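Local coordinates for SmhA (Serratia marcescens, PDB 7A27), which probably acts as one component of Smh, a tripartite alpha-pore-forming toxin, at residues Leu34-Ser45 with Asp227-Ile236. Sequence-based numbering, arbitrary orientation.
Sequences LLLSQQLLTSQS and DQASYMISGI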
ATOM      1  N   LEU A  34      10.143   7.981   1.918  1.00 71.44           N
ATOM      2  CA  LEU A  34      10.898   8.811   0.952  1.00 71.00           C
ATOM      3  C   LEU A  34      10.598  10.287   1.247  1.00 70.80           C
ATOM      4  O   LEU A  34      11.539  11.065   1.295  1.00 71.26           O
ATOM      5  CB  LEU A  34      10.513   8.423  -0.477  1.00 70.44           C
ATOM      6  CG  LEU A  34      11.266   9.161  -1.578  1.00 71.42           C
ATOM      7  CD1 LEU A  34      12.737   8.776  -1.613  1.00 74.00           C
ATOM      8  CD2 LEU A  34      10.637   8.885  -2.919  1.00 70.69           C
ATOM      9  N   LEU A  35       9.333  10.649   1.456  1.00 69.58           N
ATOM     10  CA  LEU A  35       8.906  12.045   1.764  1.00 69.59           C
ATOM     11  C   LEU A  35       9.516  12.546   3.075  1.00 71.39           C
ATOM     12  O   LEU A  35       9.805  13.784   3.158  1.00 74.86           O
ATOM     13  CB  LEU A  35       7.385  12.085   1.866  1.00 68.80           C
ATOM     14  CG  LEU A  35       6.650  12.143   0.536  1.00 67.99           C
ATOM     15  CD1 LEU A  35       5.172  11.929   0.781  1.00 67.28           C
ATOM     16  CD2 LEU A  35       6.899  13.471  -0.156  1.00 69.45           C
ATOM     17  N   LEU A  36       9.708  11.644   4.048  1.00 69.97           N
ATOM     18  CA  LEU A  36      10.229  11.965   5.407  1.00 70.71           C
ATOM     19  C   LEU A  36      11.756  11.964   5.420  1.00 72.26           C
ATOM     20  O   LEU A  36      12.303  12.556   6.365  1.00 76.76           O
ATOM     21  CB  LEU A  36       9.675  10.948   6.411  1.00 70.00           C
ATOM     22  CG  LEU A  36       8.175  11.039   6.656  1.00 69.21           C
ATOM     23  CD1 LEU A  36       7.638   9.795   7.340  1.00 68.97           C
ATOM     24  CD2 LEU A  36       7.836  12.283   7.459  1.00 70.35           C
ATOM     25  N   SER A  37      12.414  11.314   4.456  1.00 71.09           N
ATOM     26  CA  SER A  37      13.898  11.226   4.356  1.00 72.22           C
ATOM     27  C   SER A  37      14.424  12.407   3.551  1.00 70.83           C
ATOM     28  O   SER A  37      15.532  12.879   3.830  1.00 72.45           O
ATOM     29  CB  SER A  37      14.340   9.914   3.748  1.00 72.94           C
ATOM     30  OG  SER A  37      13.886   8.825   4.539  1.00 74.59           O
ATOM     31  N   GLN A  38      13.641  12.857   2.587  1.00 69.09           N
ATOM     32  CA  GLN A  38      13.980  13.978   1.683  1.00 70.61           C
ATOM     33  C   GLN A  38      14.390  15.187   2.520  1.00 71.54           C
ATOM     34  O   GLN A  38      13.649  15.556   3.428  1.00 71.93           O
ATOM     35  CB  GLN A  38      12.783  14.298   0.774  1.00 69.82           C
ATOM     36  CG  GLN A  38      12.981  15.512  -0.124  1.00 70.20           C
ATOM     37  CD  GLN A  38      14.219  15.398  -0.976  1.00 71.18           C
ATOM     38  OE1 GLN A  38      14.435  14.405  -1.667  1.00 70.29           O
ATOM     39  NE2 GLN A  38      15.046  16.430  -0.924  1.00 73.54           N
ATOM     40  N   GLN A  39      15.555  15.749   2.202  1.00 72.90           N
ATOM     41  CA  GLN A  39      16.096  17.008   2.748  1.00 75.58           C
ATOM     42  C   GLN A  39      15.033  18.092   2.533  1.00 74.38           C
ATOM     43  O   GLN A  39      14.469  18.149   1.446  1.00 73.48           O
ATOM     44  CB  GLN A  39      17.382  17.312   1.967  1.00 79.70           C
ATOM     45  CG  GLN A  39      18.367  18.265   2.628  1.00 85.01           C
ATOM     46  CD  GLN A  39      19.477  18.735   1.706  1.00 87.40           C
ATOM     47  OE1 GLN A  39      19.310  18.820   0.487  1.00 88.07           O
ATOM     48  NE2 GLN A  39      20.609  19.111   2.296  1.00 89.69           N
ATOM     49  N   LEU A  40      14.730  18.893   3.543  1.00 76.34           N
ATOM     50  CA  LEU A  40      13.810  20.062   3.469  1.00 77.51           C
ATOM     51  C   LEU A  40      14.514  21.183   2.697  1.00 78.19           C
ATOM     52  O   LEU A  40      15.755  21.127   2.527  1.00 76.97           O
ATOM     53  CB  LEU A  40      13.473  20.539   4.891  1.00 80.56           C
ATOM     54  CG  LEU A  40      12.540  19.632   5.704  1.00 80.35           C
ATOM     55  CD1 LEU A  40      12.787  19.749   7.196  1.00 81.91           C
ATOM     56  CD2 LEU A  40      11.093  19.947   5.376  1.00 80.59           C
ATOM     57  N   LEU A  41      13.746  22.162   2.229  1.00 78.65           N
ATOM     58  CA  LEU A  41      14.292  23.375   1.576  1.00 79.98           C
ATOM     59  C   LEU A  41      14.560  24.364   2.706  1.00 80.92           C
ATOM     60  O   LEU A  41      13.592  24.678   3.410  1.00 82.41           O
ATOM     61  CB  LEU A  41      13.276  23.925   0.564  1.00 79.49           C
ATOM     62  CG  LEU A  41      13.669  25.225  -0.133  1.00 80.83           C
ATOM     63  CD1 LEU A  41      14.930  25.030  -0.949  1.00 81.02           C
ATOM     64  CD2 LEU A  41      12.534  25.729  -0.999  1.00 80.80           C
ATOM     65  N   THR A  42      15.802  24.786   2.914  1.00 82.58           N
ATOM     66  CA  THR A  42      16.164  25.727   4.017  1.00 86.23           C
ATOM     67  C   THR A  42      16.293  27.148   3.436  1.00 89.18           C
ATOM     68  O   THR A  42      15.805  28.091   4.076  1.00 91.70           O
ATOM     69  CB  THR A  42      17.419  25.271   4.796  1.00 86.02           C
ATOM     70  OG1 THR A  42      18.627  25.705   4.167  1.00 86.25           O
ATOM     71  CG2 THR A  42      17.493  23.773   5.014  1.00 83.70           C
ATOM     72  N   SER A  43      16.922  27.281   2.260  1.00 89.36           N
ATOM     73  CA  SER A  43      17.292  28.560   1.595  1.00 90.56           C
ATOM     74  C   SER A  43      16.194  29.619   1.711  1.00 91.05           C
ATOM     75  O   SER A  43      15.025  29.301   1.486  1.00 91.01           O
ATOM     76  CB  SER A  43      17.661  28.329   0.154  1.00 89.97           C
ATOM     77  OG  SER A  43      18.005  29.554  -0.474  1.00 91.63           O
ATOM     78  N   GLN A  44      16.589  30.847   2.045  1.00 92.91           N
ATOM     79  CA  GLN A  44      15.708  32.040   2.109  1.00 95.36           C
ATOM     80  C   GLN A  44      16.365  33.159   1.287  1.00 98.08           C
ATOM     81  O   GLN A  44      16.226  34.339   1.651  1.00101.14           O
ATOM     82  CB  GLN A  44      15.484  32.433   3.568  1.00 96.75           C
ATOM     83  CG  GLN A  44      14.646  31.450   4.358  1.00 95.34           C
ATOM     84  CD  GLN A  44      14.783  31.673   5.846  1.00 96.85           C
ATOM     85  OE1 GLN A  44      15.676  32.383   6.299  1.00 97.08           O
ATOM     86  NE2 GLN A  44      13.904  31.056   6.621  1.00 96.06           N
ATOM     87  N   SER A  45      17.065  32.783   0.221  1.00 99.04           N
ATOM     88  CA  SER A  45      17.774  33.697  -0.709  1.00102.75           C
ATOM     89  C   SER A  45      17.180  33.543  -2.117  1.00101.91           C
ATOM     90  O   SER A  45      17.897  33.793  -3.093  1.00103.01           O
ATOM     91  CB  SER A  45      19.272  33.426  -0.669  1.00103.98           C
ATOM     92  OG  SER A  45      19.540  32.031  -0.752  1.00101.23           O
ATOM     93  N   ASP A 227      24.626  29.372   2.260  1.00140.15           N
ATOM     94  CA  ASP A 227      23.231  29.052   2.674  1.00136.22           C
ATOM     95  C   ASP A 227      23.066  27.525   2.515  1.00131.60           C
ATOM     96  O   ASP A 227      23.623  26.787   3.361  1.00131.24           O
ATOM     97  CB  ASP A 227      22.269  29.959   1.889  1.00135.63           C
ATOM     98  CG  ASP A 227      20.805  29.953   2.322  1.00135.84           C
ATOM     99  OD1 ASP A 227      20.351  28.956   2.937  1.00135.51           O
ATOM    100  OD2 ASP A 227      20.135  30.963   2.068  1.00137.24           O
ATOM    101  N   GLN A 228      22.337  27.077   1.481  1.00125.94           N
ATOM    102  CA  GLN A 228      22.150  25.661   1.064  1.00119.22           C
ATOM    103  C   GLN A 228      22.794  25.593  -0.334  1.00116.06           C
ATOM    104  O   GLN A 228      22.124  25.980  -1.318  1.00116.62           O
ATOM    105  CB  GLN A 228      20.658  25.279   1.078  1.00114.80           C
ATOM    106  CG  GLN A 228      20.346  23.780   1.129  1.00110.42           C
ATOM    107  CD  GLN A 228      18.854  23.473   1.053  1.00106.22           C
ATOM    108  OE1 GLN A 228      18.024  24.353   0.853  1.00103.38           O
ATOM    109  NE2 GLN A 228      18.506  22.213   1.246  1.00101.81           N
ATOM    110  N   ALA A 229      24.090  25.264  -0.410  1.00111.28           N
ATOM    111  CA  ALA A 229      24.849  25.116  -1.675  1.00106.84           C
ATOM    112  C   ALA A 229      23.963  24.399  -2.707  1.00101.69           C
ATOM    113  O   ALA A 229      23.875  24.883  -3.858  1.00102.62           O
ATOM    114  CB  ALA A 229      26.131  24.362  -1.428  1.00107.62           C
ATOM    115  N   SER A 230      23.279  23.315  -2.315  1.00 95.37           N
ATOM    116  CA  SER A 230      22.395  22.551  -3.231  1.00 90.75           C
ATOM    117  C   SER A 230      21.319  21.739  -2.505  1.00 86.69           C
ATOM    118  O   SER A 230      21.581  21.160  -1.453  1.00 85.45           O
ATOM    119  CB  SER A 230      23.213  21.673  -4.123  1.00 90.48           C
ATOM    120  OG  SER A 230      23.793  20.606  -3.390  1.00 90.11           O
ATOM    121  N   TYR A 231      20.147  21.665  -3.138  1.00 84.33           N
ATOM    122  CA  TYR A 231      18.979  20.858  -2.694  1.00 82.09           C
ATOM    123  C   TYR A 231      19.186  19.417  -3.187  1.00 80.45           C
ATOM    124  O   TYR A 231      19.128  19.202  -4.421  1.00 80.75           O
ATOM    125  CB  TYR A 231      17.683  21.503  -3.201  1.00 80.67           C
ATOM    126  CG  TYR A 231      16.437  20.752  -2.820  1.00 79.58           C
ATOM    127  CD1 TYR A 231      15.807  20.970  -1.611  1.00 80.80           C
ATOM    128  CD2 TYR A 231      15.905  19.788  -3.653  1.00 79.08           C
ATOM    129  CE1 TYR A 231      14.690  20.242  -1.237  1.00 80.53           C
ATOM    130  CE2 TYR A 231      14.770  19.072  -3.307  1.00 78.42           C
ATOM    131  CZ  TYR A 231      14.171  19.279  -2.081  1.00 78.92           C
ATOM    132  OH  TYR A 231      13.053  18.573  -1.732  1.00 79.06           O
ATOM    133  N   MET A 232      19.445  18.477  -2.267  1.00 79.82           N
ATOM    134  CA  MET A 232      19.726  17.046  -2.591  1.00 79.61           C
ATOM    135  C   MET A 232      18.429  16.243  -2.716  1.00 75.86           C
ATOM    136  O   MET A 232      17.673  16.171  -1.727  1.00 74.30           O
ATOM    137  CB  MET A 232      20.633  16.403  -1.538  1.00 82.77           C
ATOM    138  CG  MET A 232      21.944  17.154  -1.385  1.00 87.17           C
ATOM    139  SD  MET A 232      22.954  17.019  -2.900  1.00 91.16           S
ATOM    140  CE  MET A 232      24.086  15.738  -2.344  1.00 93.58           C
ATOM    141  N   ILE A 233      18.232  15.607  -3.876  1.00 74.06           N
ATOM    142  CA  ILE A 233      17.002  14.837  -4.235  1.00 72.87           C
ATOM    143  C   ILE A 233      17.205  13.353  -3.931  1.00 72.96           C
ATOM    144  O   ILE A 233      18.129  12.726  -4.497  1.00 73.96           O
ATOM    145  CB  ILE A 233      16.637  15.056  -5.708  1.00 72.67           C
ATOM    146  CG1 ILE A 233      16.416  16.546  -5.996  1.00 73.50           C
ATOM    147  CG2 ILE A 233      15.442  14.205  -6.097  1.00 70.43           C
ATOM    148  CD1 ILE A 233      16.292  16.922  -7.456  1.00 73.13           C
ATOM    149  N   SER A 234      16.356  12.822  -3.054  1.00 73.44           N
ATOM    150  CA  SER A 234      16.345  11.402  -2.633  1.00 73.53           C
ATOM    151  C   SER A 234      15.414  10.642  -3.581  1.00 72.05           C
ATOM    152  O   SER A 234      14.374  11.212  -3.994  1.00 71.03           O
ATOM    153  CB  SER A 234      15.938  11.255  -1.178  1.00 74.58           C
ATOM    154  OG  SER A 234      16.783  12.024  -0.314  1.00 75.05           O
ATOM    155  N   GLY A 235      15.796   9.425  -3.955  1.00 71.86           N
ATOM    156  CA  GLY A 235      14.985   8.567  -4.829  1.00 70.82           C
ATOM    157  C   GLY A 235      15.026   7.133  -4.349  1.00 71.03           C
ATOM    158  O   GLY A 235      16.065   6.744  -3.746  1.00 71.63           O
ATOM    159  N   ILE A 236      13.942   6.384  -4.589  1.00 70.08           N
ATOM    160  CA  ILE A 236      13.847   4.929  -4.258  1.00 70.74           C
ATOM    161  C   ILE A 236      14.920   4.208  -5.075  1.00 73.08           C
ATOM    162  O   ILE A 236      15.235   4.700  -6.185  1.00 75.70           O
ATOM    163  CB  ILE A 236      12.462   4.334  -4.580  1.00 69.24           C
ATOM    164  CG1 ILE A 236      11.318   5.055  -3.860  1.00 68.27           C
ATOM    165  CG2 ILE A 236      12.446   2.842  -4.289  1.00 69.25           C
ATOM    166  CD1 ILE A 236      11.377   4.980  -2.363  1.00 69.50           C
TER
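Gln38, where the chain leaves helix 14-37, uses its carboxamide in place of a backbone pairing with Met232 and Ser234 of strand 230-237. Its CG is trans to the backbone N (chi1 175°) and the chain then bends at chi2, which turns the amide toward the strand. There OE1 accepts from Ser234 N at 2.8 Å, in the carbonyl plane and nearly straight at the hydrogen, while NE2 donates to Met232 O, also at 2.8 Å. NE2 gives a second bond, to Gln39 O within its own segment, and OE1 takes a second donor, Gln283 NE2 of helix 272-299, so four bonds fix the rotation of this buried amide. The Tyr231 ring lies across the chain of Gln38, the ring and amide planes only 26° apart; its OH lies 3.0 Å from Gln38 NE2 at an angle too poor for a hydrogen bond, and has a weak one with Gln58 of helix 48-96.

Gln39, extended, brings OE1 to Met232 N at 2.8 Å, the donor approaching nearly in line with the C=O bond. Gln228, just ahead of the strand, comes from the opposite direction, the two amide planes 74° apart and not bonded to each other. Extended as well, Gln228 brackets Leu41: NE2 donates to Leu40 O at 3.2 Å, and OE1 receives Thr42 N at 3.1 Å from above its carbonyl plane, plus a weak third bond from Ser43 N.

At the helix end the contact turns apolar, where Leu34 CD2 packs 4.0 Å from Ile236 CG1. Gln283 also donates to Ser234 O, tying the junction to the helical bundle, and strand 198-206 pairs with 230-237. Three neutral amides thus satisfy backbone groups of both segments, joining an irregular linker to the two-stranded sheet without charge pairing at those positions.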